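Local coordinates for uroporphyrinogen-III synthetase (Pseudomonas syringae pv. tomato, PDB 3RE1), which probably catalyses the closure of linear hydroxymethylbilane, with loss of water, to the macrocycle uroporphyrinogen III in porphyrin biosynthesis, at residues Pro223-Ser228 and Ala256-Gln261; Leu19-Pro22 and Ala28-Arg31; Gln159-Glu162 and Gly166-Tyr169. All coordinates share one frame; numbering follows the deposited sequence.

Contact 1. Residues Pro223-Ser228 and Ala256-Gln261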
ATOM      1  N   PRO A 223      -4.352  21.002  -2.572  1.00 42.67           N
ATOM      2  CA  PRO A 223      -4.862  19.807  -3.233  1.00 44.13           C
ATOM      3  C   PRO A 223      -4.256  18.584  -2.612  1.00 42.94           C
ATOM      4  O   PRO A 223      -3.042  18.496  -2.478  1.00 45.60           O
ATOM      5  CB  PRO A 223      -4.413  19.978  -4.674  1.00 44.19           C
ATOM      6  CG  PRO A 223      -4.483  21.493  -4.854  1.00 51.22           C
ATOM      7  CD  PRO A 223      -3.901  22.013  -3.542  1.00 47.62           C
ATOM      8  N   LEU A 224      -5.105  17.638  -2.232  1.00 43.30           N
ATOM      9  CA  LEU A 224      -4.623  16.414  -1.640  1.00 42.79           C
ATOM     10  C   LEU A 224      -4.940  15.221  -2.531  1.00 41.31           C
ATOM     11  O   LEU A 224      -6.115  14.904  -2.756  1.00 40.33           O
ATOM     12  CB  LEU A 224      -5.223  16.239  -0.242  1.00 39.28           C
ATOM     13  CG  LEU A 224      -4.954  14.897   0.444  1.00 39.63           C
ATOM     14  CD1 LEU A 224      -3.474  14.730   0.686  1.00 30.49           C
ATOM     15  CD2 LEU A 224      -5.771  14.808   1.726  1.00 22.10           C
ATOM     16  N   PHE A 225      -3.893  14.550  -3.002  1.00 40.93           N
ATOM     17  CA  PHE A 225      -4.032  13.398  -3.893  1.00 40.97           C
ATOM     18  C   PHE A 225      -4.012  12.023  -3.169  1.00 40.63           C
ATOM     19  O   PHE A 225      -2.955  11.499  -2.779  1.00 36.77           O
ATOM     20  CB  PHE A 225      -2.931  13.451  -4.962  1.00 43.83           C
ATOM     21  CG  PHE A 225      -3.051  14.625  -5.891  1.00 43.38           C
ATOM     22  CD1 PHE A 225      -2.551  15.868  -5.520  1.00 40.95           C
ATOM     23  CD2 PHE A 225      -3.718  14.496  -7.118  1.00 41.19           C
ATOM     24  CE1 PHE A 225      -2.699  16.966  -6.358  1.00 38.82           C
ATOM     25  CE2 PHE A 225      -3.879  15.567  -7.959  1.00 36.38           C
ATOM     26  CZ  PHE A 225      -3.361  16.819  -7.590  1.00 40.24           C
ATOM     27  N   VAL A 226      -5.204  11.463  -2.986  1.00 35.96           N
ATOM     28  CA  VAL A 226      -5.383  10.213  -2.274  1.00 31.73           C
ATOM     29  C   VAL A 226      -5.520   9.048  -3.241  1.00 32.25           C
ATOM     30  O   VAL A 226      -6.078   9.199  -4.332  1.00 33.84           O
ATOM     31  CB  VAL A 226      -6.624  10.286  -1.390  1.00 33.38           C
ATOM     32  CG1 VAL A 226      -6.545  11.560  -0.609  1.00 36.56           C
ATOM     33  CG2 VAL A 226      -7.918  10.226  -2.237  1.00 25.85           C
ATOM     34  N   PRO A 227      -5.032   7.866  -2.844  1.00 32.64           N
ATOM     35  CA  PRO A 227      -5.038   6.677  -3.685  1.00 32.62           C
ATOM     36  C   PRO A 227      -6.409   6.052  -3.906  1.00 39.85           C
ATOM     37  O   PRO A 227      -6.609   5.375  -4.921  1.00 43.29           O
ATOM     38  CB  PRO A 227      -4.136   5.702  -2.911  1.00 34.56           C
ATOM     39  CG  PRO A 227      -3.441   6.518  -1.874  1.00 37.02           C
ATOM     40  CD  PRO A 227      -4.431   7.568  -1.534  1.00 36.37           C
ATOM     41  N   SER A 228      -7.357   6.264  -2.985  1.00 41.70           N
ATOM     42  CA  SER A 228      -8.662   5.612  -3.111  1.00 38.09           C
ATOM     43  C   SER A 228      -9.800   6.293  -2.360  1.00 36.73           C
ATOM     44  O   SER A 228      -9.575   7.224  -1.596  1.00 37.09           O
ATOM     45  CB  SER A 228      -8.532   4.173  -2.647  1.00 34.72           C
ATOM     46  OG  SER A 228      -8.183   4.140  -1.264  1.00 36.83           O
ATOM     47  N   ALA A 256      -2.607  11.223 -14.517  1.00 60.01           N
ATOM     48  CA  ALA A 256      -3.957  11.324 -15.031  1.00 58.42           C
ATOM     49  C   ALA A 256      -4.783  12.255 -14.161  1.00 61.86           C
ATOM     50  O   ALA A 256      -5.686  12.953 -14.661  1.00 63.59           O
ATOM     51  CB  ALA A 256      -4.603   9.961 -15.104  1.00 59.70           C
ATOM     52  N   ALA A 257      -4.471  12.282 -12.865  1.00 61.79           N
ATOM     53  CA  ALA A 257      -5.224  13.126 -11.937  1.00 66.83           C
ATOM     54  C   ALA A 257      -4.794  14.581 -12.026  1.00 68.62           C
ATOM     55  O   ALA A 257      -5.635  15.487 -11.965  1.00 72.96           O
ATOM     56  CB  ALA A 257      -5.092  12.624 -10.514  1.00 67.54           C
ATOM     57  N   LEU A 258      -3.491  14.808 -12.160  1.00 67.60           N
ATOM     58  CA  LEU A 258      -2.968  16.161 -12.331  1.00 67.15           C
ATOM     59  C   LEU A 258      -3.558  16.782 -13.597  1.00 69.15           C
ATOM     60  O   LEU A 258      -4.157  17.849 -13.547  1.00 68.68           O
ATOM     61  CB  LEU A 258      -1.443  16.122 -12.412  1.00 64.12           C
ATOM     62  CG  LEU A 258      -0.743  15.664 -11.134  1.00 60.49           C
ATOM     63  CD1 LEU A 258       0.661  15.122 -11.404  1.00 55.48           C
ATOM     64  CD2 LEU A 258      -0.687  16.829 -10.183  1.00 59.60           C
ATOM     65  N   ARG A 259      -3.411  16.094 -14.729  1.00 75.04           N
ATOM     66  CA  ARG A 259      -3.966  16.575 -16.007  1.00 77.40           C
ATOM     67  C   ARG A 259      -5.446  16.876 -15.878  1.00 77.81           C
ATOM     68  O   ARG A 259      -5.971  17.748 -16.561  1.00 79.13           O
ATOM     69  CB  ARG A 259      -3.821  15.537 -17.119  1.00 75.99           C
ATOM     70  CG  ARG A 259      -2.444  14.952 -17.332  1.00 79.06           C
ATOM     71  CD  ARG A 259      -2.516  13.916 -18.469  1.00 83.51           C
ATOM     72  NE  ARG A 259      -3.499  12.853 -18.182  1.00 86.18           N
ATOM     73  CZ  ARG A 259      -3.869  11.896 -19.036  1.00 85.89           C
ATOM     74  NH1 ARG A 259      -3.347  11.847 -20.270  1.00 86.43           N
ATOM     75  NH2 ARG A 259      -4.770  10.985 -18.649  1.00 80.97           N
ATOM     76  N   ASP A 260      -6.114  16.126 -15.009  1.00 78.80           N
ATOM     77  CA  ASP A 260      -7.551  16.252 -14.801  1.00 77.68           C
ATOM     78  C   ASP A 260      -7.896  17.453 -13.911  1.00 76.64           C
ATOM     79  O   ASP A 260      -9.034  17.943 -13.924  1.00 74.01           O
ATOM     80  CB  ASP A 260      -8.089  14.949 -14.188  1.00 77.02           C
ATOM     81  CG  ASP A 260      -9.375  14.477 -14.844  1.00 81.76           C
ATOM     82  OD1 ASP A 260      -9.398  14.315 -16.091  1.00 85.69           O
ATOM     83  OD2 ASP A 260     -10.366  14.258 -14.109  1.00 84.77           O
ATOM     84  N   GLN A 261      -6.903  17.938 -13.164  1.00 76.07           N
ATOM     85  CA  GLN A 261      -7.107  19.054 -12.225  1.00 74.55           C
ATOM     86  C   GLN A 261      -6.854  20.467 -12.762  1.00 73.55           C
ATOM     87  O   GLN A 261      -5.848  20.707 -13.451  1.00 73.59           O
ATOM     88  CB  GLN A 261      -6.267  18.824 -10.969  1.00 74.61           C
ATOM     89  CG  GLN A 261      -6.782  17.680 -10.113  1.00 73.33           C
ATOM     90  CD  GLN A 261      -8.236  17.892  -9.682  1.00 74.32           C
ATOM     91  OE1 GLN A 261      -8.569  18.900  -9.052  1.00 67.93           O
ATOM     92  NE2 GLN A 261      -9.109  16.936 -10.026  1.00 72.43           N
TER

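Contact 2. Residues Leu19-Pro22 and Ala28-Arg31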
ATOM      1  N   LEU A  19       5.626  14.407  -1.763  1.00 43.80           N
ATOM      2  CA  LEU A  19       5.466  12.962  -1.849  1.00 36.59           C
ATOM      3  C   LEU A  19       5.775  12.458  -0.488  1.00 40.78           C
ATOM      4  O   LEU A  19       6.756  12.881   0.124  1.00 38.12           O
ATOM      5  CB  LEU A  19       6.416  12.345  -2.853  1.00 37.18           C
ATOM      6  CG  LEU A  19       6.346  12.877  -4.289  1.00 36.26           C
ATOM      7  CD1 LEU A  19       7.358  12.134  -5.184  1.00 44.24           C
ATOM      8  CD2 LEU A  19       4.990  12.711  -4.832  1.00 29.47           C
ATOM      9  N   THR A  20       4.915  11.560  -0.002  1.00 43.46           N
ATOM     10  CA  THR A  20       5.044  11.037   1.354  1.00 43.16           C
ATOM     11  C   THR A  20       5.338   9.539   1.524  1.00 42.97           C
ATOM     12  O   THR A  20       5.575   9.069   2.648  1.00 40.06           O
ATOM     13  CB  THR A  20       3.804  11.368   2.162  1.00 46.91           C
ATOM     14  OG1 THR A  20       2.690  10.671   1.597  1.00 45.35           O
ATOM     15  CG2 THR A  20       3.552  12.899   2.150  1.00 37.50           C
ATOM     16  N   ARG A  21       5.363   8.796   0.422  1.00 39.33           N
ATOM     17  CA  ARG A  21       5.643   7.368   0.511  1.00 45.34           C
ATOM     18  C   ARG A  21       7.117   7.025   0.864  1.00 48.53           C
ATOM     19  O   ARG A  21       7.940   7.916   1.071  1.00 47.21           O
ATOM     20  CB  ARG A  21       5.195   6.712  -0.791  1.00 43.00           C
ATOM     21  CG  ARG A  21       6.096   6.920  -1.955  1.00 41.22           C
ATOM     22  CD  ARG A  21       5.355   6.516  -3.188  1.00 36.48           C
ATOM     23  NE  ARG A  21       4.303   7.484  -3.415  1.00 44.88           N
ATOM     24  CZ  ARG A  21       3.229   7.287  -4.171  1.00 40.49           C
ATOM     25  NH1 ARG A  21       3.045   6.139  -4.794  1.00 33.69           N
ATOM     26  NH2 ARG A  21       2.335   8.258  -4.288  1.00 37.08           N
ATOM     27  N   PRO A  22       7.452   5.724   0.956  1.00 51.10           N
ATOM     28  CA  PRO A  22       8.821   5.244   1.271  1.00 50.76           C
ATOM     29  C   PRO A  22       9.904   5.826   0.388  1.00 46.28           C
ATOM     30  O   PRO A  22       9.667   6.158  -0.777  1.00 46.31           O
ATOM     31  CB  PRO A  22       8.734   3.726   1.050  1.00 52.14           C
ATOM     32  CG  PRO A  22       7.315   3.417   1.394  1.00 55.63           C
ATOM     33  CD  PRO A  22       6.505   4.595   0.841  1.00 50.07           C
ATOM     34  N   ALA A  28      11.683   6.910  -7.077  1.00 58.06           N
ATOM     35  CA  ALA A  28      11.324   6.481  -8.426  1.00 56.26           C
ATOM     36  C   ALA A  28      10.188   7.313  -8.957  1.00 59.45           C
ATOM     37  O   ALA A  28      10.186   7.723 -10.121  1.00 62.18           O
ATOM     38  CB  ALA A  28      10.916   5.030  -8.427  1.00 53.14           C
ATOM     39  N   LEU A  29       9.203   7.543  -8.095  1.00 62.17           N
ATOM     40  CA  LEU A  29       8.068   8.365  -8.449  1.00 62.10           C
ATOM     41  C   LEU A  29       8.599   9.742  -8.798  1.00 63.26           C
ATOM     42  O   LEU A  29       8.139  10.381  -9.745  1.00 64.72           O
ATOM     43  CB  LEU A  29       7.082   8.459  -7.284  1.00 59.85           C
ATOM     44  CG  LEU A  29       5.804   9.264  -7.552  1.00 64.72           C
ATOM     45  CD1 LEU A  29       5.081   8.727  -8.762  1.00 66.33           C
ATOM     46  CD2 LEU A  29       4.856   9.227  -6.363  1.00 70.29           C
ATOM     47  N   ALA A  30       9.573  10.190  -8.016  1.00 62.53           N
ATOM     48  CA  ALA A  30      10.176  11.504  -8.201  1.00 66.56           C
ATOM     49  C   ALA A  30      10.755  11.588  -9.597  1.00 70.74           C
ATOM     50  O   ALA A  30      10.589  12.601 -10.278  1.00 73.55           O
ATOM     51  CB  ALA A  30      11.255  11.742  -7.172  1.00 62.10           C
ATOM     52  N   ARG A  31      11.416  10.506 -10.017  1.00 71.63           N
ATOM     53  CA  ARG A  31      11.983  10.397 -11.350  1.00 70.96           C
ATOM     54  C   ARG A  31      10.900  10.510 -12.443  1.00 72.96           C
ATOM     55  O   ARG A  31      10.902  11.470 -13.216  1.00 72.79           O
ATOM     56  CB  ARG A  31      12.742   9.071 -11.481  1.00 74.31           C
ATOM     57  CG  ARG A  31      13.771   9.047 -12.605  1.00 75.98           C
ATOM     58  CD  ARG A  31      15.012   9.888 -12.254  1.00 80.92           C
ATOM     59  NE  ARG A  31      15.750   9.330 -11.118  1.00 81.01           N
ATOM     60  CZ  ARG A  31      16.621   8.319 -11.203  1.00 81.46           C
ATOM     61  NH1 ARG A  31      16.881   7.738 -12.379  1.00 76.15           N
ATOM     62  NH2 ARG A  31      17.229   7.881 -10.105  1.00 75.68           N
TER

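Contact 3. Residues Gln159-Glu162 and Gly166-Tyr169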
ATOM      1  N   GLN A 159     -14.971 -10.848   3.862  1.00 28.28           N
ATOM      2  CA  GLN A 159     -15.740 -11.431   2.748  1.00 28.61           C
ATOM      3  C   GLN A 159     -15.568 -12.977   2.720  1.00 28.85           C
ATOM      4  O   GLN A 159     -16.533 -13.723   2.604  1.00 25.25           O
ATOM      5  CB  GLN A 159     -15.279 -10.833   1.435  1.00 27.00           C
ATOM      6  CG  GLN A 159     -15.437  -9.331   1.407  1.00 36.29           C
ATOM      7  CD  GLN A 159     -14.899  -8.713   0.138  1.00 43.12           C
ATOM      8  OE1 GLN A 159     -13.671  -8.651  -0.080  1.00 50.20           O
ATOM      9  NE2 GLN A 159     -15.815  -8.257  -0.722  1.00 33.46           N
ATOM     10  N   LEU A 160     -14.333 -13.444   2.868  1.00 26.52           N
ATOM     11  CA  LEU A 160     -14.081 -14.848   2.918  1.00 28.74           C
ATOM     12  C   LEU A 160     -14.827 -15.530   4.100  1.00 30.33           C
ATOM     13  O   LEU A 160     -15.539 -16.520   3.894  1.00 28.22           O
ATOM     14  CB  LEU A 160     -12.587 -15.060   3.060  1.00 29.10           C
ATOM     15  CG  LEU A 160     -11.795 -14.770   1.803  1.00 27.71           C
ATOM     16  CD1 LEU A 160     -10.306 -14.924   2.096  1.00 22.88           C
ATOM     17  CD2 LEU A 160     -12.231 -15.737   0.694  1.00 29.87           C
ATOM     18  N   ARG A 161     -14.667 -15.010   5.322  1.00 25.20           N
ATOM     19  CA  ARG A 161     -15.326 -15.606   6.463  1.00 24.54           C
ATOM     20  C   ARG A 161     -16.840 -15.632   6.285  1.00 27.41           C
ATOM     21  O   ARG A 161     -17.494 -16.612   6.610  1.00 25.03           O
ATOM     22  CB  ARG A 161     -14.966 -14.844   7.739  1.00 31.64           C
ATOM     23  CG  ARG A 161     -13.572 -15.097   8.240  1.00 24.86           C
ATOM     24  CD  ARG A 161     -13.233 -14.180   9.405  1.00 30.27           C
ATOM     25  NE  ARG A 161     -11.790 -14.242   9.696  1.00 44.31           N
ATOM     26  CZ  ARG A 161     -11.011 -13.200  10.004  1.00 42.55           C
ATOM     27  NH1 ARG A 161     -11.513 -11.968  10.076  1.00 43.13           N
ATOM     28  NH2 ARG A 161      -9.725 -13.396  10.235  1.00 39.67           N
ATOM     29  N   GLU A 162     -17.401 -14.550   5.747  1.00 29.42           N
ATOM     30  CA  GLU A 162     -18.837 -14.508   5.501  1.00 28.72           C
ATOM     31  C   GLU A 162     -19.303 -15.705   4.681  1.00 27.28           C
ATOM     32  O   GLU A 162     -20.406 -16.207   4.900  1.00 30.53           O
ATOM     33  CB  GLU A 162     -19.218 -13.226   4.758  1.00 31.22           C
ATOM     34  CG  GLU A 162     -20.720 -13.082   4.480  1.00 37.15           C
ATOM     35  CD  GLU A 162     -21.490 -12.558   5.672  1.00 50.05           C
ATOM     36  OE1 GLU A 162     -20.874 -12.381   6.746  1.00 55.75           O
ATOM     37  OE2 GLU A 162     -22.725 -12.325   5.547  1.00 56.36           O
ATOM     38  N   GLY A 166     -12.417 -20.053   6.419  1.00 33.81           N
ATOM     39  CA  GLY A 166     -11.573 -19.595   7.489  1.00 29.23           C
ATOM     40  C   GLY A 166     -10.392 -18.834   6.913  1.00 31.73           C
ATOM     41  O   GLY A 166      -9.900 -19.141   5.814  1.00 27.98           O
ATOM     42  N   VAL A 167      -9.940 -17.835   7.658  1.00 30.39           N
ATOM     43  CA  VAL A 167      -8.843 -16.995   7.235  1.00 28.85           C
ATOM     44  C   VAL A 167      -7.923 -16.700   8.423  1.00 33.79           C
ATOM     45  O   VAL A 167      -8.386 -16.293   9.513  1.00 30.82           O
ATOM     46  CB  VAL A 167      -9.354 -15.686   6.712  1.00 30.84           C
ATOM     47  CG1 VAL A 167      -8.173 -14.807   6.272  1.00 35.74           C
ATOM     48  CG2 VAL A 167     -10.367 -15.900   5.582  1.00 36.06           C
ATOM     49  N   ASP A 168      -6.622 -16.907   8.208  1.00 33.29           N
ATOM     50  CA  ASP A 168      -5.594 -16.593   9.203  1.00 36.06           C
ATOM     51  C   ASP A 168      -4.569 -15.640   8.593  1.00 35.93           C
ATOM     52  O   ASP A 168      -4.427 -15.550   7.358  1.00 34.85           O
ATOM     53  CB  ASP A 168      -4.893 -17.870   9.658  1.00 37.28           C
ATOM     54  CG  ASP A 168      -5.768 -18.723  10.556  1.00 39.41           C
ATOM     55  OD1 ASP A 168      -6.344 -18.156  11.507  1.00 39.41           O
ATOM     56  OD2 ASP A 168      -5.880 -19.949  10.329  1.00 34.25           O
ATOM     57  N   TYR A 169      -3.839 -14.937   9.441  1.00 35.26           N
ATOM     58  CA  TYR A 169      -2.882 -13.965   8.949  1.00 38.44           C
ATOM     59  C   TYR A 169      -1.491 -14.369   9.306  1.00 41.53           C
ATOM     60  O   TYR A 169      -1.266 -15.036  10.305  1.00 44.61           O
ATOM     61  CB  TYR A 169      -3.142 -12.580   9.531  1.00 31.90           C
ATOM     62  CG  TYR A 169      -4.407 -11.900   9.012  1.00 41.89           C
ATOM     63  CD1 TYR A 169      -4.616 -11.681   7.643  1.00 39.23           C
ATOM     64  CD2 TYR A 169      -5.391 -11.456   9.902  1.00 48.85           C
ATOM     65  CE1 TYR A 169      -5.766 -11.046   7.191  1.00 44.55           C
ATOM     66  CE2 TYR A 169      -6.538 -10.819   9.455  1.00 49.55           C
ATOM     67  CZ  TYR A 169      -6.715 -10.612   8.108  1.00 50.35           C
ATOM     68  OH  TYR A 169      -7.847  -9.959   7.702  1.00 59.09           O
TER
HETATM   69  O   HOH W   1     -11.235 -17.070  10.375  1.00 38.56           O

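Contact 1. Residues Pro223-Ser228 and Ala256-Gln261
F225 meets A257, L258 and Q261 through CD2, CE2 and CZ, one side and the outer end of its ring. Most of the contact is apolar. The CB methyl of A257 lies at the ring edge, near the ring plane. It is 4.1 Å from F225 CE2 and about equally far from CD2. L258 reaches the ring with one branch. Its CD2 comes to 3.7 Å from F225 CZ, and the L258 side chain runs at about a right angle to the phenylalanine. F225 CG is anti to its carbonyl carbon (chi1 -65°), and this extends the ring from the strand toward the helix.

Strand 224-226 belongs to a five-stranded parallel sheet, and helix 251-260 packs on one side of it. This is the layered alpha/beta packing of one of the two domains of uroporphyrinogen-III synthases. L224 and V226, which alternate with F225, pack against helix 229-238 instead. I244 of the adjoining strand also touches F225 and Q261.

The polar residue adds only aliphatic carbon. Q261 CG stands 4.2 Å from F225 CE2, and the chain then bends at chi2 (-58°). No hydrogen bond crosses between the two segments.

Within 256-261, Q261 N donates to L258 O at 2.8 Å, a bond back across one turn of backbone. D260 N makes weak bonds to A256 O and A257 O.

Contact 2. Residues Leu19-Pro22 and Ala28-Arg31
The flat guanidinium of R21 carries the CD2 methyl of L29 over one face. The methyl sits above the centre of the group, 3.2 Å from its plane. Its nearest atom is R21 CZ, 3.3 Å from L29 CD2, with NE and NH2 only slightly farther. No donor of R21 bonds to the helix segment. R21 NH1 instead bonds to the backbone O of A249. That bond probably helps, with the methyl over the face, to hold the group in place.

The R21 chain bends at chi3 (69°) and meets the L29 side chain at about a right angle. L29 CG is anti to its backbone N (chi1 -178°), which carries the branch across to the arginine and to L19.

L19 adds a purely apolar contact. L19 CD2 is 3.8 Å from L29 CD2, so this one leucine methyl touches both L19 and R21. L19 CD1 approaches L29 CG at 4.0 Å. The same L19 CD1 is 4.4 Å from A30 CB, a looser contact at the next helix residue.

The contact joins the end of a strand to the helix that follows it, at the start of the beta-alpha-beta unit of strand 16-19, helix 23-34 and strand 39-42. T20 OG1 bonds to the backbone O of V198 and ties the turn to the adjoining strand. Helix 23-34 lies over the sheet here, with L19 between V198 of strand 196-198 and S40 and S42 of strand 39-42.

Contact 3. Residues Gln159-Glu162 and Gly166-Tyr169
L160 and V167 form the tight part of this contact, inside a beta-alpha-beta unit. Strand 143-148 leads into helix 155-162, and strand 166-176 returns beside the first strand, parallel to it. V167 CG2, anti to its carbonyl carbon, is the branch turned to the helix. It lies 3.5 Å from L160 CB and 3.6 Å from L160 CD1. The two side chains meet at about a right angle. V144 of the first strand touches both, and both are buried.

The outer side is looser and polar. R161 is exposed, and its chain is extended from CG to NE. It reaches past V167 toward Y169, where R161 NH2 is 4.2 Å from Y169 CE2. The guanidinium and ring planes are nearly perpendicular, 82° apart. R161 NH1 forms a salt bridge with E158 on its own helix. Y169 OH bonds to E154.

A water joins the two segments, accepting from R161 NE at 3.0 Å and from V167 N at 3.1 Å. Beside it, R161 NH2 donates directly to V167 O at 3.3 Å. The bond is nearly straight at hydrogen (166°). The oxygen lies close to the guanidinium plane, but NH2 stands well above the carbonyl plane, 47° out of it.

From the N terminus the contacts follow in series, and none nests in or crosses another. Contact 2 closes first, over five residues in the first part of helix 23-34, and brings that helix back onto the end of strand 16-19. Contact 3 comes next, across three residues between helix 155-162 and strand 166-176 of the mixed sheet. Contact 1 closes last. It spans 27 residues, including helix 229-238 and strand 243-245, before helix 251-260 returns to strand 224-226. Contacts 1 and 2 serve the same parallel sheet, and their centres are about 15 Å apart. Contact 3 lies on the opposite side of the chain's centre, about 33 Å from each of them between centres. No two contacts touch.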